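PDB 2NR4: conserved protein from Methanosarcina mazei, which is of unknown function but binds flavin mononucleotide in a beta-barrel domain and probably has a flavin-dependent role. Local coordinates for residues C75-V80 / F108-L113; I117-F122 / P140-F145. All blocks are in the same frame, centred on the assembly; numbering follows the deposited sequence.

Contacts 1 and 2 show how neighbouring barrel strands can be held in two ways: strand 118-130 by pairing with strand 133-145 within the sheet, and strand 75-79 by the side chains of strand 110-113 laid over it. Strand 110-113 comes just before the 118-130/133-145 hairpin in the chain. The centres of the two contacts are about 7 Å apart. Strand 75-79 neighbours strand 118-130, with probable hydrogen bonds from Ile117 N to Val80 O (2.7 Å) and from Phe122 N to Leu76 O (2.8 Å). The flavin is nearer contact 1: it lies about 8 Å from the side chain of Leu76 and about 12 Å from that of Phe122.

Contact 1: residues C75-V80 / F108-L113; sequences CLASNV and FKFPVL
The backbone N-H of Leu113 is held by the side-chain oxygen of Asn79, Leu113 N to OD1 measuring 2.9 Å. The bond is fairly straight at hydrogen, 161°, but the donor stands above the amide carbonyl plane, 50° out of it. CG of Asn79 lies anti to its own carbonyl carbon, and from there the amide reaches across to strand 110-113, meeting the side chains of Val112 and Leu113 at about a right angle. Leu113 CG rests 3.8 Å from Asn79 CG, a van der Waals contact beside the bond. ND2 of the same amide is bonded to Ile34 O and Ser36 OG on strand 29-37. Both ends of the buried group are thus engaged, which should fix its rotation and tie three strands together.

At the other end, Cys75 SG sits over the centre of the Phe110 ring, 3.5 Å from the centroid, a sulfur-aromatic contact. Pro111 CD lies against the opposite face toward the rim, and Phe39 meets the ring edge-to-face. Ala77 fills the middle: its CB touches Val112 CG1 at 3.8 Å and Phe110 CE2 at 4.0 Å.

The two strands run nearly parallel, 15° apart, yet their axes come no closer than 7.1 Å, too far for backbone pairing. No backbone-to-backbone hydrogen bond crosses; side chains bridge the interval, meeting other side chains or the facing backbone, and every touching residue is buried. Strand 110-113 instead pairs with strand 100-103. The arrangement is that of a short two-stranded antiparallel sheet laid on a strand of the six-stranded antiparallel barrel of the FMN-binding domain, consistent with the FMN-binding split-barrel family.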
loop_
_atom_site.group_PDB
_atom_site.type_symbol
_atom_site.label_atom_id
_atom_site.label_comp_id
_atom_site.label_asym_id
_atom_site.label_seq_id
_atom_site.Cartn_x
_atom_site.Cartn_y
_atom_site.Cartn_z
ATOM N N CYS A 75 -12.051 -8.721 -22.961
ATOM C CA CYS A 75 -11.422 -9.513 -21.909
ATOM C C CYS A 75 -10.221 -8.751 -21.377
ATOM O O CYS A 75 -9.500 -8.058 -22.136
ATOM C CB CYS A 75 -10.966 -10.878 -22.439
ATOM S SG CYS A 75 -10.328 -12.091 -21.248
ATOM N N LEU A 76 -10.022 -8.870 -20.065
ATOM C CA LEU A 76 -8.923 -8.155 -19.361
ATOM C C LEU A 76 -8.652 -8.907 -18.080
ATOM O O LEU A 76 -9.594 -9.429 -17.465
ATOM C CB LEU A 76 -9.356 -6.706 -19.117
ATOM C CG LEU A 76 -8.693 -5.748 -18.121
ATOM C CD1 LEU A 76 -9.178 -4.344 -18.455
ATOM C CD2 LEU A 76 -8.985 -6.100 -16.630
ATOM N N ALA A 77 -7.392 -8.983 -17.652
ATOM C CA ALA A 77 -7.077 -9.656 -16.393
ATOM C C ALA A 77 -6.458 -8.645 -15.412
ATOM O O ALA A 77 -5.644 -7.822 -15.808
ATOM C CB ALA A 77 -6.092 -10.775 -16.632
ATOM N N SER A 78 -6.893 -8.682 -14.155
ATOM C CA SER A 78 -6.165 -7.986 -13.120
ATOM C C SER A 78 -4.905 -8.755 -12.746
ATOM O O SER A 78 -4.899 -9.996 -12.698
ATOM C CB SER A 78 -7.068 -7.866 -11.868
ATOM O OG SER A 78 -7.496 -9.145 -11.408
ATOM N N ASN A 79 -3.848 -8.031 -12.416
ATOM C CA ASN A 79 -2.614 -8.578 -11.837
ATOM C C ASN A 79 -2.189 -7.740 -10.628
ATOM O O ASN A 79 -1.844 -6.552 -10.783
ATOM C CB ASN A 79 -1.462 -8.529 -12.838
ATOM C CG ASN A 79 -1.772 -9.356 -14.095
ATOM O OD1 ASN A 79 -1.472 -10.551 -14.141
ATOM N ND2 ASN A 79 -2.443 -8.742 -15.069
ATOM N N VAL A 80 -2.177 -8.373 -9.467
ATOM C CA VAL A 80 -1.721 -7.687 -8.234
ATOM C C VAL A 80 -0.209 -7.692 -8.209
ATOM O O VAL A 80 0.420 -8.758 -8.305
ATOM C CB VAL A 80 -2.295 -8.324 -6.924
ATOM C CG1 VAL A 80 -1.637 -7.654 -5.694
ATOM C CG2 VAL A 80 -3.834 -8.204 -6.895
ATOM N N PHE A 108 -9.685 -20.736 -25.328
ATOM C CA PHE A 108 -8.617 -19.766 -25.583
ATOM C C PHE A 108 -7.887 -19.471 -24.275
ATOM O O PHE A 108 -8.435 -19.580 -23.176
ATOM C CB PHE A 108 -9.087 -18.459 -26.269
ATOM C CG PHE A 108 -9.903 -18.661 -27.554
ATOM C CD1 PHE A 108 -9.593 -19.677 -28.467
ATOM C CD2 PHE A 108 -10.966 -17.795 -27.855
ATOM C CE1 PHE A 108 -10.353 -19.842 -29.639
ATOM C CE2 PHE A 108 -11.723 -17.951 -29.023
ATOM C CZ PHE A 108 -11.414 -18.975 -29.915
ATOM N N LYS A 109 -6.616 -19.147 -24.422
ATOM C CA LYS A 109 -5.761 -18.825 -23.315
ATOM C C LYS A 109 -5.842 -17.314 -23.179
ATOM O O LYS A 109 -6.421 -16.655 -24.040
ATOM C CB LYS A 109 -4.335 -19.273 -23.638
ATOM C CG LYS A 109 -3.901 -20.566 -22.950
ATOM C CD LYS A 109 -4.799 -21.735 -23.277
ATOM C CE LYS A 109 -4.369 -22.987 -22.520
ATOM N NZ LYS A 109 -5.396 -24.072 -22.654
ATOM N N PHE A 110 -5.300 -16.772 -22.094
ATOM C CA PHE A 110 -5.222 -15.308 -21.941
ATOM C C PHE A 110 -3.970 -14.913 -21.120
ATOM O O PHE A 110 -3.632 -15.585 -20.154
ATOM C CB PHE A 110 -6.535 -14.789 -21.313
ATOM C CG PHE A 110 -6.737 -13.308 -21.486
ATOM C CD1 PHE A 110 -7.163 -12.789 -22.711
ATOM C CD2 PHE A 110 -6.427 -12.438 -20.445
ATOM C CE1 PHE A 110 -7.316 -11.441 -22.897
ATOM C CE2 PHE A 110 -6.564 -11.075 -20.622
ATOM C CZ PHE A 110 -7.011 -10.573 -21.824
ATOM N N PRO A 111 -3.275 -13.831 -21.507
ATOM C CA PRO A 111 -2.030 -13.469 -20.853
ATOM C C PRO A 111 -2.243 -12.841 -19.450
ATOM O O PRO A 111 -3.089 -11.939 -19.300
ATOM C CB PRO A 111 -1.476 -12.391 -21.772
ATOM C CG PRO A 111 -2.662 -11.764 -22.390
ATOM C CD PRO A 111 -3.602 -12.902 -22.603
ATOM N N VAL A 112 -1.479 -13.320 -18.478
ATOM C CA VAL A 112 -1.358 -12.651 -17.148
ATOM C C VAL A 112 0.129 -12.451 -16.896
ATOM O O VAL A 112 0.948 -13.060 -17.592
ATOM C CB VAL A 112 -2.043 -13.459 -16.034
ATOM C CG1 VAL A 112 -3.558 -13.574 -16.286
ATOM C CG2 VAL A 112 -1.402 -14.851 -15.835
ATOM N N LEU A 113 0.495 -11.591 -15.946
ATOM C CA LEU A 113 1.907 -11.407 -15.619
ATOM C C LEU A 113 2.476 -12.585 -14.841
ATOM O O LEU A 113 1.860 -13.066 -13.895
ATOM C CB LEU A 113 2.139 -10.119 -14.835
ATOM C CG LEU A 113 1.736 -8.848 -15.592
ATOM C CD1 LEU A 113 1.932 -7.621 -14.670
ATOM C CD2 LEU A 113 2.577 -8.684 -16.840
#

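Contact 2: residues I117-F122 / P140-F145; sequences IAWVVF and PLNAGF
Trp119 takes a chi1 of 55°, placing CG between its backbone N and carbonyl carbon; with chi2 at -97° this folds the indole across the partner strand, flat against the backbone of Gly144. Gly144 CA makes a CH-pi contact 3.8 Å from the centroid of the six-membered ring, and Gly144 N also lies over that face, with Ala143 C nearer the rim. Glycine is what allows this closeness, since any CB here would collide with Trp119 CZ2. Asn142 meets the indole at its edge, ND2 lying 3.6 Å from Trp119 CH2, with the amide plane turned 84° from the ring. The same ND2 is bonded to Asp104 O, which anchors the amide.

The backbones carrying these groups form an antiparallel beta hairpin, strands 118-130 and 133-145 of the barrel. Trp119 and Gly144 are a hydrogen-bonded pair, N to O at 2.9 Å in both directions. Further along, Val121 N bonds to Asn142 O, but Val121 O takes Leu141 N at 2.7 Å, a short bond with the donor nearly in line with C=O. Leu141 and Asn142 both oppose Val121, a classic beta bulge, and the register slips by one so that Phe122 faces Pro140.

With the indole of Trp119 cut back to an alanine, the Gly144 backbone would probably lose its cover and the Asn142 amide the ring edge it packs on. On the other face of the sheet, Val120 CG1 lies beside Pro140 CB at 3.9 Å, the two side chains pointing the same way, and also rests over the Phe122 ring toward its rim. Ala118 CB touches Phe145 CD1 at 3.9 Å, and Leu153 of the second subunit packs on both residues.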
loop_
_atom_site.group_PDB
_atom_site.type_symbol
_atom_site.label_atom_id
_atom_site.label_comp_id
_atom_site.label_asym_id
_atom_site.label_seq_id
_atom_site.Cartn_x
_atom_site.Cartn_y
_atom_site.Cartn_z
ATOM N N ILE A 117 1.149 -11.405 -8.157
ATOM C CA ILE A 117 0.862 -12.078 -6.903
ATOM C C ILE A 117 -0.402 -12.929 -7.044
ATOM O O ILE A 117 -0.435 -14.091 -6.650
ATOM C CB ILE A 117 0.683 -11.027 -5.764
ATOM C CG1 ILE A 117 1.916 -10.082 -5.661
ATOM C CG2 ILE A 117 0.344 -11.717 -4.461
ATOM C CD1 ILE A 117 3.168 -10.745 -5.240
ATOM N N ALA A 118 -1.453 -12.316 -7.578
ATOM C CA ALA A 118 -2.726 -12.949 -7.848
ATOM C C ALA A 118 -3.315 -12.344 -9.128
ATOM O O ALA A 118 -3.167 -11.115 -9.387
ATOM C CB ALA A 118 -3.683 -12.721 -6.655
ATOM N N TRP A 119 -4.001 -13.172 -9.925
ATOM C CA TRP A 119 -4.614 -12.690 -11.188
ATOM C C TRP A 119 -6.062 -13.129 -11.283
ATOM O O TRP A 119 -6.449 -14.173 -10.696
ATOM C CB TRP A 119 -3.779 -13.126 -12.431
ATOM C CG TRP A 119 -3.537 -14.602 -12.496
ATOM C CD1 TRP A 119 -2.418 -15.272 -12.062
ATOM C CD2 TRP A 119 -4.453 -15.606 -12.975
ATOM N NE1 TRP A 119 -2.585 -16.651 -12.265
ATOM C CE2 TRP A 119 -3.817 -16.870 -12.822
ATOM C CE3 TRP A 119 -5.735 -15.560 -13.547
ATOM C CZ2 TRP A 119 -4.436 -18.076 -13.204
ATOM C CZ3 TRP A 119 -6.347 -16.752 -13.919
ATOM C CH2 TRP A 119 -5.699 -17.996 -13.724
ATOM N N VAL A 120 -6.873 -12.334 -11.969
ATOM C CA VAL A 120 -8.254 -12.717 -12.286
ATOM C C VAL A 120 -8.468 -12.375 -13.747
ATOM O O VAL A 120 -8.236 -11.230 -14.160
ATOM C CB VAL A 120 -9.312 -11.959 -11.429
ATOM C CG1 VAL A 120 -10.747 -12.462 -11.760
ATOM C CG2 VAL A 120 -9.008 -12.109 -9.910
ATOM N N VAL A 121 -8.901 -13.352 -14.537
ATOM C CA VAL A 121 -9.315 -13.064 -15.901
ATOM C C VAL A 121 -10.806 -12.685 -15.909
ATOM O O VAL A 121 -11.664 -13.446 -15.434
ATOM C CB VAL A 121 -9.039 -14.282 -16.872
ATOM C CG1 VAL A 121 -9.447 -13.882 -18.287
ATOM C CG2 VAL A 121 -7.583 -14.672 -16.811
ATOM N N PHE A 122 -11.120 -11.532 -16.486
ATOM C CA PHE A 122 -12.521 -11.073 -16.565
ATOM C C PHE A 122 -13.004 -10.942 -18.005
ATOM O O PHE A 122 -12.266 -10.433 -18.855
ATOM C CB PHE A 122 -12.663 -9.674 -15.984
ATOM C CG PHE A 122 -12.334 -9.554 -14.510
ATOM C CD1 PHE A 122 -13.307 -9.831 -13.535
ATOM C CD2 PHE A 122 -11.093 -9.047 -14.112
ATOM C CE1 PHE A 122 -13.021 -9.626 -12.161
ATOM C CE2 PHE A 122 -10.793 -8.881 -12.768
ATOM C CZ PHE A 122 -11.779 -9.169 -11.788
ATOM N N PRO A 140 -15.865 -12.388 -13.626
ATOM C CA PRO A 140 -14.657 -13.217 -13.519
ATOM C C PRO A 140 -14.848 -14.552 -14.218
ATOM O O PRO A 140 -15.966 -15.109 -14.179
ATOM C CB PRO A 140 -14.500 -13.458 -12.015
ATOM C CG PRO A 140 -15.693 -12.952 -11.370
ATOM C CD PRO A 140 -16.566 -12.233 -12.338
ATOM N N LEU A 141 -13.800 -15.017 -14.879
ATOM C CA LEU A 141 -13.815 -16.259 -15.658
ATOM C C LEU A 141 -12.900 -17.304 -15.032
ATOM O O LEU A 141 -13.166 -18.527 -15.092
ATOM C CB LEU A 141 -13.349 -15.982 -17.096
ATOM C CG LEU A 141 -14.230 -15.147 -17.998
ATOM C CD1 LEU A 141 -13.638 -15.105 -19.405
ATOM C CD2 LEU A 141 -15.676 -15.680 -18.019
ATOM N N ASN A 142 -11.802 -16.832 -14.457
ATOM C CA ASN A 142 -10.784 -17.706 -13.899
ATOM C C ASN A 142 -9.946 -16.830 -12.973
ATOM O O ASN A 142 -9.949 -15.600 -13.113
ATOM C CB ASN A 142 -9.919 -18.256 -15.048
ATOM C CG ASN A 142 -9.092 -19.501 -14.671
ATOM O OD1 ASN A 142 -9.269 -20.131 -13.609
ATOM N ND2 ASN A 142 -8.174 -19.860 -15.577
ATOM N N ALA A 143 -9.229 -17.454 -12.052
ATOM C CA ALA A 143 -8.408 -16.705 -11.078
ATOM C C ALA A 143 -7.303 -17.581 -10.566
ATOM O O ALA A 143 -7.473 -18.808 -10.493
ATOM C CB ALA A 143 -9.256 -16.197 -9.925
ATOM N N GLY A 144 -6.170 -16.978 -10.215
ATOM C CA GLY A 144 -5.074 -17.752 -9.710
ATOM C C GLY A 144 -4.245 -16.985 -8.727
ATOM O O GLY A 144 -4.328 -15.772 -8.665
ATOM N N PHE A 145 -3.408 -17.720 -8.004
ATOM C CA PHE A 145 -2.551 -17.202 -6.968
ATOM C C PHE A 145 -1.140 -17.681 -7.265
ATOM O O PHE A 145 -0.949 -18.803 -7.757
ATOM C CB PHE A 145 -3.012 -17.767 -5.616
ATOM C CG PHE A 145 -2.807 -16.841 -4.473
ATOM C CD1 PHE A 145 -3.703 -15.809 -4.232
ATOM C CD2 PHE A 145 -1.726 -17.007 -3.619
ATOM C CE1 PHE A 145 -3.510 -14.951 -3.171
ATOM C CE2 PHE A 145 -1.522 -16.151 -2.539
ATOM C CZ PHE A 145 -2.412 -15.122 -2.316
#